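Local coordinates for Zn-dependent hydrolase, glyoxylase (PDB 6T5K), which probably hydrolyses beta-lactam antibiotics, opening the ring to a substituted beta-amino acid with a pair of zinc ions in its active site, at residues T99-D104 with L194-V199; Q165-G170 with G181-A186; Y120-T125 with V156-E161. One frame throughout, in Å; residues are numbered along the deposited sequence.

Interaction 1 of 3, residues T99-D104 with L194-V199; sequences THFHLD and LEDANV. With ZN (zinc ion), chain G; ZN (zinc ion), chain H.
His-102 and Asp-196 meet through one hydrogen bond, from NE2 of the imidazole to OD2 of the carboxylate, 2.7 Å long and nearly straight at 165°. The oxygen arrives at the ring edge, 8° out of the imidazole plane, and offers its anti lone pair, the one directed away from OD1. The carboxylate itself is twisted 40° from the ring. Since NE2 donates, ND1 is left to bind the first zinc ion at 2.0 Å, and the bond probably fixes the ring's rotation and makes it a somewhat stronger ligand.

Van der Waals contact comes from Phe-101, whose side chain crosses that of Asp-196 at about a right angle and brings CZ obliquely to within 3.5 Å of Asp-196 OD2. CD2 of His-102 lies over one face of the phenyl ring, offset toward its rim.

Metal bonds make up the third group. His-100 NE2 holds the same zinc at 2.1 Å, with His-163 as the third histidine; Asp-104 OD2 binds the second zinc at 2.3 Å, and its OD1 accepts a hydrogen bond from the water bridging both metals. Ligands at positions 100, 102 and 104 form the HxHxD motif of the metallo-beta-lactamase fold, with Asp-196 as a second-shell carboxylate behind His-102.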
ATOM      1  N   THR A  99       4.250   2.861   2.581  1.00 14.13           N
ATOM      2  CA  THR A  99       5.064   2.177   1.582  1.00 14.62           C
ATOM      3  C   THR A  99       6.022   3.087   0.815  1.00 15.32           C
ATOM      4  O   THR A  99       6.858   2.568   0.061  1.00 15.11           O
ATOM      5  CB  THR A  99       4.207   1.317   0.637  1.00 15.57           C
ATOM      6  OG1 THR A  99       3.299   2.113  -0.110  1.00 18.29           O
ATOM      7  CG2 THR A  99       3.477   0.216   1.411  1.00 16.26           C
ATOM      8  N   HIS A 100       5.907   4.398   0.947  1.00 15.00           N
ATOM      9  CA  HIS A 100       6.976   5.337   0.604  1.00 14.79           C
ATOM     10  C   HIS A 100       6.630   6.659   1.274  1.00 14.54           C
ATOM     11  O   HIS A 100       5.635   6.764   1.998  1.00 14.82           O
ATOM     12  CB  HIS A 100       7.293   5.482  -0.899  1.00 16.57           C
ATOM     13  CG  HIS A 100       6.168   5.988  -1.749  1.00 16.78           C
ATOM     14  ND1 HIS A 100       5.166   5.171  -2.222  1.00 17.92           N
ATOM     15  CD2 HIS A 100       5.934   7.211  -2.281  1.00 15.73           C
ATOM     16  CE1 HIS A 100       4.328   5.884  -2.959  1.00 16.06           C
ATOM     17  NE2 HIS A 100       4.777   7.119  -3.022  1.00 15.72           N
ATOM     18  N   PHE A 101       7.462   7.664   1.057  1.00 15.35           N
ATOM     19  CA  PHE A 101       7.348   8.895   1.844  1.00 15.25           C
ATOM     20  C   PHE A 101       6.274   9.874   1.373  1.00 15.40           C
ATOM     21  O   PHE A 101       6.065  10.889   2.043  1.00 16.66           O
ATOM     22  CB  PHE A 101       8.700   9.619   1.913  1.00 16.29           C
ATOM     23  CG  PHE A 101       9.071  10.380   0.664  1.00 16.02           C
ATOM     24  CD1 PHE A 101       9.760   9.746  -0.376  1.00 17.23           C
ATOM     25  CD2 PHE A 101       8.772  11.738   0.547  1.00 15.87           C
ATOM     26  CE1 PHE A 101      10.119  10.449  -1.507  1.00 16.00           C
ATOM     27  CE2 PHE A 101       9.160  12.454  -0.593  1.00 17.38           C
ATOM     28  CZ  PHE A 101       9.813  11.799  -1.625  1.00 16.96           C
ATOM     29  N   HIS A 102       5.586   9.617   0.264  1.00 17.68           N
ATOM     30  CA  HIS A 102       4.620  10.584  -0.249  1.00 18.00           C
ATOM     31  C   HIS A 102       3.327  10.601   0.590  1.00 20.57           C
ATOM     32  O   HIS A 102       3.035   9.699   1.365  1.00 19.72           O
ATOM     33  CB  HIS A 102       4.256  10.259  -1.690  1.00 18.12           C
ATOM     34  CG  HIS A 102       5.318  10.585  -2.685  1.00 17.50           C
ATOM     35  ND1 HIS A 102       5.350  10.014  -3.942  1.00 16.34           N
ATOM     36  CD2 HIS A 102       6.363  11.444  -2.632  1.00 18.17           C
ATOM     37  CE1 HIS A 102       6.369  10.509  -4.616  1.00 17.82           C
ATOM     38  NE2 HIS A 102       7.003  11.374  -3.844  1.00 18.82           N
ATOM     39  N   LEU A 103       2.508  11.629   0.369  1.00 21.96           N
ATOM     40  CA  LEU A 103       1.321  11.841   1.213  1.00 21.27           C
ATOM     41  C   LEU A 103       0.213  10.811   0.991  1.00 23.63           C
ATOM     42  O   LEU A 103      -0.587  10.581   1.908  1.00 23.20           O
ATOM     43  CB  LEU A 103       0.823  13.279   1.055  1.00 24.27           C
ATOM     44  CG  LEU A 103       1.759  14.328   1.670  1.00 23.18           C
ATOM     45  CD1 LEU A 103       1.278  15.706   1.255  1.00 25.53           C
ATOM     46  CD2 LEU A 103       1.797  14.236   3.197  1.00 26.24           C
ATOM     47  N   ASP A 104       0.156  10.162  -0.168  1.00 23.58           N
ATOM     48  CA  ASP A 104      -0.819   9.087  -0.370  1.00 24.24           C
ATOM     49  C   ASP A 104      -0.364   7.767   0.249  1.00 23.22           C
ATOM     50  O   ASP A 104      -0.968   6.713  -0.013  1.00 22.39           O
ATOM     51  CB  ASP A 104      -1.181   8.910  -1.862  1.00 23.38           C
ATOM     52  CG  ASP A 104       0.025   8.644  -2.773  1.00 24.61           C
ATOM     53  OD1 ASP A 104       1.079   9.305  -2.574  1.00 25.33           O
ATOM     54  OD2 ASP A 104      -0.110   7.795  -3.729  1.00 24.65           O
ATOM     55  N   LEU A 194       6.586  11.123 -12.043  1.00 21.43           N
ATOM     56  CA  LEU A 194       7.966  10.658 -12.067  1.00 20.68           C
ATOM     57  C   LEU A 194       8.919  11.618 -11.382  1.00 20.19           C
ATOM     58  O   LEU A 194      10.135  11.443 -11.494  1.00 18.41           O
ATOM     59  CB  LEU A 194       8.445  10.453 -13.502  1.00 19.94           C
ATOM     60  CG  LEU A 194       7.648   9.433 -14.298  1.00 19.48           C
ATOM     61  CD1 LEU A 194       8.134   9.332 -15.718  1.00 22.73           C
ATOM     62  CD2 LEU A 194       7.727   8.073 -13.637  1.00 18.90           C
ATOM     63  N   GLU A 195       8.407  12.623 -10.669  1.00 20.24           N
ATOM     64  CA  GLU A 195       9.279  13.653 -10.111  1.00 22.21           C
ATOM     65  C   GLU A 195      10.327  13.085  -9.157  1.00 18.63           C
ATOM     66  O   GLU A 195      11.454  13.608  -9.086  1.00 19.31           O
ATOM     67  CB  GLU A 195       8.442  14.727  -9.416  1.00 28.12           C
ATOM     68  CG  GLU A 195       8.004  15.804 -10.374  1.00 37.35           C
ATOM     69  CD  GLU A 195       6.919  16.675  -9.810  0.80 44.53           C
ATOM     70  OE1 GLU A 195       5.977  16.987 -10.576  0.80 46.17           O
ATOM     71  OE2 GLU A 195       7.012  17.039  -8.612  0.80 47.43           O
ATOM     72  N   ASP A 196       9.979  12.038  -8.407  1.00 19.01           N
ATOM     73  CA  ASP A 196      10.883  11.444  -7.434  1.00 16.38           C
ATOM     74  C   ASP A 196      11.354  10.048  -7.862  1.00 15.92           C
ATOM     75  O   ASP A 196      11.921   9.295  -7.063  1.00 16.62           O
ATOM     76  CB  ASP A 196      10.232  11.398  -6.052  1.00 17.08           C
ATOM     77  CG  ASP A 196       9.992  12.784  -5.473  1.00 18.28           C
ATOM     78  OD1 ASP A 196      10.894  13.647  -5.652  1.00 19.96           O
ATOM     79  OD2 ASP A 196       8.925  12.982  -4.817  1.00 19.16           O
ATOM     80  N   ALA A 197      11.159   9.709  -9.125  1.00 16.02           N
ATOM     81  CA  ALA A 197      11.356   8.352  -9.604  1.00 15.84           C
ATOM     82  C   ALA A 197      12.787   8.089 -10.058  1.00 15.50           C
ATOM     83  O   ALA A 197      13.533   9.000 -10.428  1.00 17.15           O
ATOM     84  CB  ALA A 197      10.401   8.043 -10.766  1.00 16.28           C
ATOM     85  N   ASN A 198      13.148   6.803 -10.036  1.00 15.59           N
ATOM     86  CA  ASN A 198      14.380   6.287 -10.636  1.00 15.71           C
ATOM     87  C   ASN A 198      13.910   5.308 -11.710  1.00 14.61           C
ATOM     88  O   ASN A 198      13.625   4.130 -11.429  1.00 14.76           O
ATOM     89  CB  ASN A 198      15.230   5.599  -9.593  1.00 16.31           C
ATOM     90  CG  ASN A 198      16.512   5.057 -10.161  1.00 15.68           C
ATOM     91  OD1 ASN A 198      16.652   4.859 -11.374  1.00 15.03           O
ATOM     92  ND2 ASN A 198      17.469   4.830  -9.287  1.00 15.81           N
ATOM     93  N   VAL A 199      13.777   5.819 -12.938  1.00 15.17           N
ATOM     94  CA  VAL A 199      13.252   4.993 -14.020  1.00 16.00           C
ATOM     95  C   VAL A 199      14.268   3.979 -14.533  1.00 15.63           C
ATOM     96  O   VAL A 199      13.874   3.016 -15.194  1.00 17.09           O
ATOM     97  CB  VAL A 199      12.661   5.811 -15.185  1.00 17.22           C
ATOM     98  CG1 VAL A 199      11.495   6.642 -14.713  1.00 17.03           C
ATOM     99  CG2 VAL A 199      13.706   6.665 -15.885  1.00 19.07           C
TER
HETATM  100 ZN    ZN G1206       4.242   8.410  -4.532  0.97 18.36          ZN
HETATM  101 ZN    ZN H1207       1.134   7.226  -5.567  0.54 20.81          ZN
HETATM  102  O   HOH W   1       2.392   8.750  -4.781  1.00 25.88           O
HETATM  103  O   HOH W   2       1.945   7.288  -7.715  1.00 33.97           O

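Interaction 2 of 3, residues Q165-G170 with G181-A186; sequences QDNVIG and GCLIKA. With ZN (zinc ion), chain H.
The contact lies beside the dinuclear zinc site, where the loop leading into strand 169-172 passes the type I turn of Gly-181 to Ile-184 that follows strand 177-181. The turn is closed by Ile-184 N donating to Gly-181 O, and it carries Cys-182, whose SG binds the second zinc ion at 2.1 Å; Asp-104 and His-223 are the other protein ligands of that metal. On the facing segment, the Asn-167 side chain comes within about 3 Å of that of His-163, a ligand of the first zinc.

Leu-183, next in the turn, makes the contact. Its CG stands anti to the backbone N (chi1 179°), which carries both methyl branches across to the facing segment. CD1 touches the amide of Asn-167, 3.5 Å from OD1, and the two side chains cross at about a right angle. CD2 sits between Ile-169 CG2 and Asn-167 ND2, 4.1 Å from each. Ile-209 of helix 201-212 packs against both Ile-169 and Leu-183, extending the apolar layer.

Across the segments the Asn-167 amide is held by van der Waals contact, while its OD1 accepts from Thr-164 N. The chemistry is therefore divided: the leucine packs against a buried amide whose bond to Thr-164 would steady the chain beside His-163, and the adjacent cysteine supplies a soft thiolate-type ligand to the metal.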
ATOM      1  N   GLN A 165      12.836   6.376  -4.309  1.00 14.67           N
ATOM      2  CA  GLN A 165      14.005   5.621  -3.884  1.00 15.00           C
ATOM      3  C   GLN A 165      13.704   4.654  -2.755  1.00 14.48           C
ATOM      4  O   GLN A 165      14.419   3.653  -2.609  1.00 16.52           O
ATOM      5  CB  GLN A 165      15.138   6.534  -3.442  1.00 15.14           C
ATOM      6  CG  GLN A 165      14.800   7.490  -2.301  1.00 16.76           C
ATOM      7  CD  GLN A 165      16.004   8.188  -1.774  1.00 19.59           C
ATOM      8  OE1 GLN A 165      16.213   9.363  -2.033  1.00 22.90           O
ATOM      9  NE2 GLN A 165      16.800   7.482  -1.034  1.00 18.86           N
ATOM     10  N   ASP A 166      12.660   4.926  -1.957  1.00 15.01           N
ATOM     11  CA  ASP A 166      12.381   4.225  -0.713  1.00 13.82           C
ATOM     12  C   ASP A 166      11.191   3.269  -0.804  1.00 14.00           C
ATOM     13  O   ASP A 166      10.801   2.712   0.231  1.00 15.69           O
ATOM     14  CB  ASP A 166      12.118   5.247   0.394  1.00 13.78           C
ATOM     15  CG  ASP A 166      10.912   6.149   0.091  1.00 15.35           C
ATOM     16  OD1 ASP A 166      10.743   6.583  -1.069  1.00 15.55           O
ATOM     17  OD2 ASP A 166      10.141   6.432   1.048  1.00 15.31           O
ATOM     18  N   ASN A 167      10.589   3.134  -1.963  1.00 15.06           N
ATOM     19  CA  ASN A 167       9.373   2.355  -2.033  1.00 14.61           C
ATOM     20  C   ASN A 167       9.513   0.883  -1.654  1.00 14.12           C
ATOM     21  O   ASN A 167      10.459   0.276  -1.998  1.00 15.36           O
ATOM     22  CB  ASN A 167       8.603   2.584  -3.340  1.00 15.51           C
ATOM     23  CG  ASN A 167       9.441   2.365  -4.604  1.00 18.22           C
ATOM     24  OD1 ASN A 167       9.123   2.851  -5.653  1.00 25.41           O
ATOM     25  ND2 ASN A 167      10.421   1.617  -4.481  1.00 24.34           N
ATOM     26  N   VAL A 168       8.527   0.378  -0.924  1.00 14.55           N
ATOM     27  CA  VAL A 168       8.495  -1.003  -0.477  1.00 13.62           C
ATOM     28  C   VAL A 168       7.174  -1.626  -0.869  1.00 13.61           C
ATOM     29  O   VAL A 168       6.200  -0.928  -1.150  1.00 14.65           O
ATOM     30  CB  VAL A 168       8.728  -1.186   1.038  1.00 13.86           C
ATOM     31  CG1 VAL A 168      10.119  -0.688   1.375  1.00 15.19           C
ATOM     32  CG2 VAL A 168       7.699  -0.417   1.835  1.00 15.29           C
ATOM     33  N   ILE A 169       7.145  -2.957  -0.850  1.00 14.08           N
ATOM     34  CA  ILE A 169       5.915  -3.690  -1.104  1.00 13.91           C
ATOM     35  C   ILE A 169       5.433  -4.351   0.177  1.00 13.88           C
ATOM     36  O   ILE A 169       6.200  -4.575   1.135  1.00 14.48           O
ATOM     37  CB  ILE A 169       6.001  -4.689  -2.280  1.00 14.43           C
ATOM     38  CG1 ILE A 169       7.063  -5.764  -2.041  1.00 14.85           C
ATOM     39  CG2 ILE A 169       6.294  -3.913  -3.537  1.00 14.06           C
ATOM     40  CD1 ILE A 169       6.604  -6.856  -1.120  1.00 16.00           C
ATOM     41  N   GLY A 170       4.158  -4.757   0.142  1.00 13.44           N
ATOM     42  CA  GLY A 170       3.618  -5.638   1.156  1.00 13.58           C
ATOM     43  C   GLY A 170       3.201  -6.940   0.504  1.00 13.95           C
ATOM     44  O   GLY A 170       2.580  -6.936  -0.557  1.00 15.04           O
ATOM     45  N   GLY A 181       1.845  -0.851  -4.120  1.00 16.45           N
ATOM     46  CA  GLY A 181       1.946   0.586  -3.952  1.00 16.08           C
ATOM     47  C   GLY A 181       2.250   1.245  -5.284  1.00 16.36           C
ATOM     48  O   GLY A 181       2.004   0.670  -6.349  1.00 16.79           O
ATOM     49  N   CYS A 182       2.816   2.460  -5.211  1.00 17.54           N
ATOM     50  CA  CYS A 182       2.938   3.242  -6.433  1.00 17.46           C
ATOM     51  C   CYS A 182       4.056   2.758  -7.330  1.00 14.76           C
ATOM     52  O   CYS A 182       4.194   3.273  -8.445  1.00 16.41           O
ATOM     53  CB  CYS A 182       3.054   4.705  -6.137  1.00 20.54           C
ATOM     54  SG  CYS A 182       1.666   5.243  -5.120  1.00 23.35           S
ATOM     55  N   LEU A 183       4.854   1.793  -6.855  1.00 15.07           N
ATOM     56  CA  LEU A 183       5.847   1.126  -7.688  1.00 15.01           C
ATOM     57  C   LEU A 183       5.200   0.270  -8.755  1.00 13.38           C
ATOM     58  O   LEU A 183       5.836   0.003  -9.782  1.00 15.32           O
ATOM     59  CB  LEU A 183       6.691   0.226  -6.779  1.00 15.06           C
ATOM     60  CG  LEU A 183       7.815  -0.639  -7.318  1.00 16.39           C
ATOM     61  CD1 LEU A 183       8.893   0.203  -7.905  1.00 14.59           C
ATOM     62  CD2 LEU A 183       8.294  -1.506  -6.158  1.00 16.68           C
ATOM     63  N   ILE A 184       3.973  -0.201  -8.524  1.00 14.16           N
ATOM     64  CA  ILE A 184       3.266  -1.040  -9.480  1.00 14.14           C
ATOM     65  C   ILE A 184       2.115  -0.253 -10.082  1.00 13.70           C
ATOM     66  O   ILE A 184       1.329   0.360  -9.349  1.00 15.59           O
ATOM     67  CB  ILE A 184       2.772  -2.350  -8.850  1.00 14.53           C
ATOM     68  CG1 ILE A 184       3.953  -3.133  -8.235  1.00 14.10           C
ATOM     69  CG2 ILE A 184       1.971  -3.168  -9.885  1.00 16.15           C
ATOM     70  CD1 ILE A 184       5.084  -3.406  -9.206  1.00 14.22           C
ATOM     71  N   LYS A 185       2.036  -0.262 -11.417  1.00 14.90           N
ATOM     72  CA  LYS A 185       0.974   0.390 -12.168  1.00 15.10           C
ATOM     73  C   LYS A 185      -0.169  -0.560 -12.485  1.00 14.71           C
ATOM     74  O   LYS A 185       0.025  -1.764 -12.667  1.00 15.06           O
ATOM     75  CB  LYS A 185       1.495   0.960 -13.485  1.00 17.71           C
ATOM     76  CG  LYS A 185       2.617   1.940 -13.291  1.00 19.19           C
ATOM     77  CD  LYS A 185       2.201   3.094 -12.406  1.00 21.96           C
ATOM     78  CE  LYS A 185       3.263   4.216 -12.428  1.00 25.45           C
ATOM     79  NZ  LYS A 185       2.888   5.355 -11.605  1.00 30.39           N
ATOM     80  N   ALA A 186      -1.382  -0.007 -12.517  1.00 15.99           N
ATOM     81  CA  ALA A 186      -2.519  -0.740 -13.051  1.00 15.45           C
ATOM     82  C   ALA A 186      -2.272  -1.090 -14.511  1.00 16.70           C
ATOM     83  O   ALA A 186      -1.554  -0.386 -15.225  1.00 17.38           O
ATOM     84  CB  ALA A 186      -3.790   0.101 -12.933  1.00 16.82           C
TER
HETATM   85 ZN    ZN H1207       1.134   7.226  -5.567  0.54 20.81          ZN
HETATM   86  O   HOH W   1       2.392   8.750  -4.781  1.00 25.88           O
HETATM   87  O   HOH W   2       1.945   7.288  -7.715  1.00 33.97           O

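Interaction 3 of 3, residues Y120-T125 with V156-E161; sequences YAFKNT and VHYFGE. With EDO (1,2-ethanediol), chain B.
Phe-122 and Tyr-158 form a face-to-face aromatic stack, with ring centroids 4.0 Å apart and planes only 16° from parallel. The overlap is offset: Phe-122 CZ sits over the centre of the tyrosine ring, and Phe-122 CE1 reaches the neck of that side chain, 3.5 Å from Tyr-158 CG. In return, Tyr-158 CD1 lies 3.8 Å above the plane of the phenyl ring, over its centre. With CG anti to N on both residues (chi1 -170° for Phe-122 and -176° for Tyr-158), each ring extends toward the other segment, in line with the CB atoms, which both point that way.

The outer faces of the pair are covered as well. Lys-123 lays CG over the far side of the Phe-122 ring, and the backbone N of Gly-160 lies 3.5 Å above the other face of Tyr-158.

Polar interactions act at the margins. The tyrosine hydroxyl is hydrogen-bonded to Gln-165 O, which ties the far end of the ring to a later part of the same loop, just before strand 169-172. Farther along, Glu-161 OE1 accepts a 2.8 Å hydrogen bond from O1 of an ethanediol, probably from the crystallisation liquor, and also one from Asn-198.

Strand 119-122 belongs to the larger sheet and strand 152-157 to the smaller one. The stack bridges the end of the former and the residue just after the latter, in a partly buried place between the sheets of the alpha-beta/beta-alpha sandwich of metallo-beta-lactamases.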
ATOM      1  N   TYR A 120       5.301   1.828  10.630  1.00 15.60           N
ATOM      2  CA  TYR A 120       6.550   1.293  10.130  1.00 15.78           C
ATOM      3  C   TYR A 120       6.769   1.724   8.689  1.00 15.49           C
ATOM      4  O   TYR A 120       5.823   1.952   7.943  1.00 15.68           O
ATOM      5  CB  TYR A 120       6.498  -0.238  10.097  1.00 16.57           C
ATOM      6  CG  TYR A 120       6.363  -0.893  11.441  1.00 17.74           C
ATOM      7  CD1 TYR A 120       5.135  -0.983  12.067  1.00 18.54           C
ATOM      8  CD2 TYR A 120       7.478  -1.410  12.103  1.00 20.23           C
ATOM      9  CE1 TYR A 120       5.008  -1.590  13.307  1.00 22.00           C
ATOM     10  CE2 TYR A 120       7.356  -2.029  13.340  1.00 21.53           C
ATOM     11  CZ  TYR A 120       6.117  -2.104  13.941  1.00 21.90           C
ATOM     12  OH  TYR A 120       5.991  -2.715  15.165  1.00 26.00           O
ATOM     13  N   ALA A 121       8.034   1.783   8.289  1.00 15.54           N
ATOM     14  CA  ALA A 121       8.369   2.109   6.910  1.00 15.47           C
ATOM     15  C   ALA A 121       9.828   1.762   6.681  1.00 14.79           C
ATOM     16  O   ALA A 121      10.582   1.491   7.617  1.00 15.99           O
ATOM     17  CB  ALA A 121       8.117   3.588   6.619  1.00 16.67           C
ATOM     18  N   PHE A 122      10.215   1.734   5.413  1.00 14.72           N
ATOM     19  CA  PHE A 122      11.630   1.594   5.098  1.00 14.66           C
ATOM     20  C   PHE A 122      12.435   2.662   5.824  1.00 14.02           C
ATOM     21  O   PHE A 122      12.000   3.807   5.952  1.00 15.21           O
ATOM     22  CB  PHE A 122      11.805   1.780   3.598  1.00 15.74           C
ATOM     23  CG  PHE A 122      13.180   1.433   3.086  1.00 16.06           C
ATOM     24  CD1 PHE A 122      13.763   0.185   3.346  1.00 16.99           C
ATOM     25  CD2 PHE A 122      13.859   2.319   2.310  1.00 17.40           C
ATOM     26  CE1 PHE A 122      15.020  -0.131   2.843  1.00 18.47           C
ATOM     27  CE2 PHE A 122      15.096   1.992   1.760  1.00 19.90           C
ATOM     28  CZ  PHE A 122      15.697   0.777   2.058  1.00 19.15           C
ATOM     29  N   LYS A 123      13.637   2.298   6.256  1.00 16.29           N
ATOM     30  CA  LYS A 123      14.459   3.228   7.021  1.00 17.01           C
ATOM     31  C   LYS A 123      14.576   4.584   6.336  1.00 16.04           C
ATOM     32  O   LYS A 123      14.507   5.630   6.992  1.00 18.42           O
ATOM     33  CB  LYS A 123      15.840   2.611   7.273  1.00 19.05           C
ATOM     34  CG  LYS A 123      16.593   2.190   6.023  1.00 23.77           C
ATOM     35  CD  LYS A 123      17.889   1.438   6.348  1.00 27.59           C
ATOM     36  CE  LYS A 123      18.521   0.905   5.084  1.00 29.35           C
ATOM     37  NZ  LYS A 123      19.799   0.155   5.308  1.00 34.38           N
ATOM     38  N   ASN A 124      14.749   4.598   5.014  1.00 15.25           N
ATOM     39  CA  ASN A 124      14.923   5.865   4.322  1.00 15.50           C
ATOM     40  C   ASN A 124      13.631   6.643   4.183  1.00 15.14           C
ATOM     41  O   ASN A 124      13.688   7.858   3.980  1.00 16.96           O
ATOM     42  CB  ASN A 124      15.649   5.675   3.000  1.00 17.52           C
ATOM     43  CG  ASN A 124      17.108   5.354   3.222  1.00 20.15           C
ATOM     44  OD1 ASN A 124      17.652   5.550   4.334  1.00 21.99           O
ATOM     45  ND2 ASN A 124      17.758   4.869   2.191  1.00 22.82           N
ATOM     46  N   THR A 125      12.473   5.981   4.307  1.00 14.50           N
ATOM     47  CA  THR A 125      11.213   6.724   4.329  1.00 16.09           C
ATOM     48  C   THR A 125      11.137   7.641   5.535  1.00 16.80           C
ATOM     49  O   THR A 125      10.606   8.756   5.436  1.00 17.33           O
ATOM     50  CB  THR A 125      10.055   5.739   4.335  1.00 15.67           C
ATOM     51  OG1 THR A 125      10.183   4.885   3.189  1.00 15.36           O
ATOM     52  CG2 THR A 125       8.714   6.458   4.302  1.00 16.46           C
ATOM     53  N   VAL A 156       6.870  -6.920   4.666  1.00 13.99           N
ATOM     54  CA  VAL A 156       7.179  -5.677   3.986  1.00 13.62           C
ATOM     55  C   VAL A 156       8.605  -5.814   3.498  1.00 14.85           C
ATOM     56  O   VAL A 156       9.464  -6.279   4.255  1.00 16.89           O
ATOM     57  CB  VAL A 156       7.022  -4.458   4.919  1.00 15.17           C
ATOM     58  CG1 VAL A 156       6.887  -3.207   4.064  1.00 14.40           C
ATOM     59  CG2 VAL A 156       5.856  -4.626   5.874  1.00 16.79           C
ATOM     60  N   HIS A 157       8.845  -5.493   2.225  1.00 13.69           N
ATOM     61  CA  HIS A 157      10.128  -5.832   1.624  1.00 13.83           C
ATOM     62  C   HIS A 157      10.576  -4.750   0.669  1.00 14.07           C
ATOM     63  O   HIS A 157       9.776  -4.272  -0.131  1.00 14.11           O
ATOM     64  CB  HIS A 157      10.011  -7.168   0.892  1.00 14.80           C
ATOM     65  CG  HIS A 157      11.309  -7.843   0.591  1.00 17.06           C
ATOM     66  ND1 HIS A 157      11.613  -9.087   1.092  1.00 22.38           N
ATOM     67  CD2 HIS A 157      12.351  -7.486  -0.194  1.00 19.50           C
ATOM     68  CE1 HIS A 157      12.790  -9.469   0.628  1.00 22.23           C
ATOM     69  NE2 HIS A 157      13.266  -8.512  -0.140  1.00 19.31           N
ATOM     70  N   TYR A 158      11.853  -4.371   0.784  1.00 14.31           N
ATOM     71  CA  TYR A 158      12.496  -3.454  -0.148  1.00 15.26           C
ATOM     72  C   TYR A 158      13.222  -4.240  -1.234  1.00 14.94           C
ATOM     73  O   TYR A 158      14.103  -5.059  -0.939  1.00 15.98           O
ATOM     74  CB  TYR A 158      13.480  -2.554   0.604  1.00 16.36           C
ATOM     75  CG  TYR A 158      14.128  -1.523  -0.256  1.00 15.43           C
ATOM     76  CD1 TYR A 158      13.387  -0.455  -0.780  1.00 15.16           C
ATOM     77  CD2 TYR A 158      15.490  -1.601  -0.558  1.00 15.63           C
ATOM     78  CE1 TYR A 158      13.968   0.495  -1.575  1.00 15.55           C
ATOM     79  CE2 TYR A 158      16.092  -0.642  -1.358  1.00 15.01           C
ATOM     80  CZ  TYR A 158      15.326   0.401  -1.852  1.00 14.85           C
ATOM     81  OH  TYR A 158      15.919   1.337  -2.633  1.00 16.84           O
ATOM     82  N   PHE A 159      12.876  -3.958  -2.478  1.00 15.33           N
ATOM     83  CA  PHE A 159      13.496  -4.583  -3.632  1.00 14.51           C
ATOM     84  C   PHE A 159      14.266  -3.601  -4.497  1.00 15.74           C
ATOM     85  O   PHE A 159      14.820  -4.022  -5.526  1.00 16.45           O
ATOM     86  CB  PHE A 159      12.421  -5.231  -4.492  1.00 14.40           C
ATOM     87  CG  PHE A 159      11.900  -6.520  -3.944  1.00 15.33           C
ATOM     88  CD1 PHE A 159      12.590  -7.697  -4.129  1.00 16.19           C
ATOM     89  CD2 PHE A 159      10.704  -6.555  -3.242  1.00 14.74           C
ATOM     90  CE1 PHE A 159      12.100  -8.891  -3.649  1.00 16.66           C
ATOM     91  CE2 PHE A 159      10.194  -7.767  -2.780  1.00 15.49           C
ATOM     92  CZ  PHE A 159      10.904  -8.921  -2.959  1.00 16.07           C
ATOM     93  N   GLY A 160      14.336  -2.331  -4.113  1.00 14.17           N
ATOM     94  CA  GLY A 160      15.045  -1.332  -4.881  1.00 13.72           C
ATOM     95  C   GLY A 160      14.163  -0.165  -5.274  1.00 13.70           C
ATOM     96  O   GLY A 160      12.980  -0.091  -4.947  1.00 14.44           O
ATOM     97  N   GLU A 161      14.784   0.769  -5.974  1.00 14.24           N
ATOM     98  CA  GLU A 161      14.138   2.033  -6.311  1.00 14.05           C
ATOM     99  C   GLU A 161      13.180   1.887  -7.505  1.00 14.25           C
ATOM    100  O   GLU A 161      13.285   0.988  -8.333  1.00 14.02           O
ATOM    101  CB  GLU A 161      15.207   3.076  -6.619  1.00 14.21           C
ATOM    102  CG  GLU A 161      16.243   3.240  -5.518  1.00 14.25           C
ATOM    103  CD  GLU A 161      17.018   4.550  -5.601  1.00 15.29           C
ATOM    104  OE1 GLU A 161      16.773   5.363  -6.543  1.00 15.81           O
ATOM    105  OE2 GLU A 161      17.863   4.780  -4.702  1.00 15.45           O
TER
HETATM  106  C1  EDO B1201      15.215   8.467  -7.043  1.00 20.33           C
HETATM  107  O1  EDO B1201      16.514   7.980  -7.372  1.00 20.33           O
HETATM  108  C2  EDO B1201      15.143   9.957  -7.249  1.00 22.55           C
HETATM  109  O2  EDO B1201      16.250  10.550  -6.569  1.00 26.71           O

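Interactions 2 and 3 are both nested, along the chain, inside the loop closed by interaction 1. Interactions 1 and 2 share the second zinc ion and its two waters, and their centres lie 8 Å apart; a probable backbone hydrogen bond, Thr-99 O to Val-168 N at 2.9 Å, joins them. Asp-166 connects interactions 2 and 3, with its OD2 2.6 Å from Thr-125 OG1. Interaction 3 stands back from the metals, the Tyr-158 side chain being about 13 Å from a zinc ion, yet Asn-198 ND2 and Glu-161 OE1, 2.9 Å apart, link it to segment 194-199. Metal ligands, second shell and sheet-to-sheet packing thus form one connected network.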